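Putative regulator of transfer genes ArtA (Staphylococcus aureus subsp. aureus USA300, PDB 3GXQ) binds DNA through a ribbon-helix-helix motif and regulates the transfer genes of a staphylococcal plasmid. Local coordinates at residues B[27-30]-B[31-35]. Sequence-based numbering, arbitrary orientation.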
loop_
_atom_site.group_PDB
_atom_site.type_symbol
_atom_site.label_atom_id
_atom_site.label_comp_id
_atom_site.label_asym_id
_atom_site.label_seq_id
_atom_site.Cartn_x
_atom_site.Cartn_y
_atom_site.Cartn_z
ATOM N N ILE B 27 -6.329 -7.921 4.669
ATOM C CA ILE B 27 -6.783 -9.260 4.329
ATOM C C ILE B 27 -8.309 -9.388 4.478
ATOM O O ILE B 27 -8.975 -9.982 3.619
ATOM C CB ILE B 27 -6.081 -10.315 5.190
ATOM C CG1 ILE B 27 -4.628 -10.482 4.718
ATOM C CG2 ILE B 27 -6.848 -11.623 5.132
ATOM C CD1 ILE B 27 -3.798 -11.400 5.616
ATOM N N LYS B 28 -8.872 -8.832 5.547
ATOM C CA LYS B 28 -10.311 -8.909 5.723
ATOM C C LYS B 28 -10.984 -8.196 4.552
ATOM O O LYS B 28 -12.010 -8.650 4.072
ATOM C CB LYS B 28 -10.733 -8.274 7.048
ATOM C CG LYS B 28 -12.238 -8.297 7.306
ATOM C CD LYS B 28 -12.554 -7.876 8.736
ATOM C CE LYS B 28 -11.958 -8.854 9.751
ATOM N NZ LYS B 28 -12.654 -10.181 9.777
ATOM N N TYR B 29 -10.404 -7.089 4.085
ATOM C CA TYR B 29 -10.966 -6.343 2.948
ATOM C C TYR B 29 -10.840 -7.168 1.661
ATOM O O TYR B 29 -11.729 -7.160 0.815
ATOM C CB TYR B 29 -10.234 -5.004 2.759
ATOM C CG TYR B 29 -10.752 -4.156 1.599
ATOM C CD1 TYR B 29 -11.761 -3.215 1.790
ATOM C CD2 TYR B 29 -10.253 -4.320 0.309
ATOM C CE1 TYR B 29 -12.259 -2.458 0.723
ATOM C CE2 TYR B 29 -10.747 -3.571 -0.767
ATOM C CZ TYR B 29 -11.750 -2.642 -0.553
ATOM O OH TYR B 29 -12.252 -1.909 -1.620
ATOM N N ALA B 30 -9.723 -7.872 1.517
ATOM C CA ALA B 30 -9.484 -8.699 0.343
ATOM C C ALA B 30 -10.515 -9.829 0.309
ATOM O O ALA B 30 -11.033 -10.200 -0.747
ATOM C CB ALA B 30 -8.065 -9.265 0.384
ATOM N N GLN B 31 -10.818 -10.371 1.479
ATOM C CA GLN B 31 -11.800 -11.436 1.584
ATOM C C GLN B 31 -13.194 -10.945 1.179
ATOM O O GLN B 31 -13.874 -11.583 0.374
ATOM C CB GLN B 31 -11.828 -11.975 3.017
ATOM C CG GLN B 31 -10.594 -12.767 3.399
ATOM C CD GLN B 31 -10.552 -13.084 4.875
ATOM O OE1 GLN B 31 -11.436 -12.674 5.633
ATOM N NE2 GLN B 31 -9.515 -13.812 5.299
ATOM N N GLU B 32 -13.599 -9.797 1.711
ATOM C CA GLU B 32 -14.910 -9.221 1.429
ATOM C C GLU B 32 -15.064 -8.680 0.007
ATOM O O GLU B 32 -16.157 -8.743 -0.573
ATOM C CB GLU B 32 -15.192 -8.090 2.424
ATOM C CG GLU B 32 -15.157 -8.524 3.888
ATOM C CD GLU B 32 -14.989 -7.351 4.844
ATOM O OE1 GLU B 32 -14.874 -7.588 6.066
ATOM O OE2 GLU B 32 -14.968 -6.193 4.374
ATOM N N LYS B 33 -13.972 -8.171 -0.559
ATOM C CA LYS B 33 -14.028 -7.571 -1.885
ATOM C C LYS B 33 -13.250 -8.187 -3.038
ATOM O O LYS B 33 -13.720 -8.145 -4.165
ATOM C CB LYS B 33 -13.615 -6.092 -1.798
ATOM C CG LYS B 33 -14.620 -5.172 -1.126
ATOM C CD LYS B 33 -15.895 -5.047 -1.943
ATOM C CE LYS B 33 -16.890 -4.124 -1.268
ATOM N NZ LYS B 33 -17.275 -4.652 0.069
ATOM N N ASP B 34 -12.075 -8.753 -2.791
ATOM C CA ASP B 34 -11.292 -9.246 -3.914
ATOM C C ASP B 34 -10.964 -10.713 -3.987
ATOM O O ASP B 34 -9.911 -11.073 -4.509
ATOM C CB ASP B 34 -9.990 -8.475 -3.981
ATOM C CG ASP B 34 -10.172 -7.007 -3.673
ATOM O OD1 ASP B 34 -10.746 -6.274 -4.502
ATOM O OD2 ASP B 34 -9.747 -6.581 -2.585
ATOM N N PHE B 35 -11.855 -11.565 -3.497
ATOM C CA PHE B 35 -11.601 -12.998 -3.524
ATOM C C PHE B 35 -10.242 -13.337 -2.938
ATOM O O PHE B 35 -9.503 -14.159 -3.476
ATOM C CB PHE B 35 -11.724 -13.521 -4.952
ATOM C CG PHE B 35 -13.149 -13.588 -5.440
ATOM C CD1 PHE B 35 -13.449 -13.413 -6.786
ATOM C CD2 PHE B 35 -14.188 -13.844 -4.549
ATOM C CE1 PHE B 35 -14.766 -13.488 -7.237
ATOM C CE2 PHE B 35 -15.512 -13.923 -4.991
ATOM C CZ PHE B 35 -15.801 -13.746 -6.339
#
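Ala30 O is gripped by the backbone at the C-terminal end of helix 20-33: Asp34 N donates to it at 2.7 Å, in a bond bent to 137° at the hydrogen, and the backbone of Asp36 bonds to Ala30 as well. This is the end of the first helix of the ribbon-helix-helix fold, just before the chain turns into helix 38-53. One residue earlier the helical pattern still holds, with Lys33 N reaching Tyr29 O at 2.8 Å; Asp34 is the first to leave helical backbone angles, and Phe35 follows with a positive phi.

Lys33 and Asp34 both come up to the Tyr29 ring. CG of Lys33 lies over one face in a CH-pi contact, 4.2 Å from the ring centroid and displaced toward the CZ side. The carboxylate of Asp34 approaches obliquely, its OD2 3.7 Å from Tyr29 CE2, with the carboxylate and ring planes 48° apart. Tyr29 CG stands anti to the backbone N (chi1 -180°), which carries the ring toward the last helical turn. Its OH makes a weak hydrogen bond to Glu44 of helix 38-53, while Tyr29 also packs on Ile53 of the second subunit, so this tyrosine joins both helices and the dimer partner. Ala30 and Asp34 touch Ala41 of helix 38-53.

On the exposed flank, Glu32 lies beside the aliphatic part of Lys28 rather than its amine: Lys28 NZ stays 5.0 Å from Glu32 OE1. Gln31 similarly brings its amide NE2 to within 3.5 Å of the Ile27 methyl CG2.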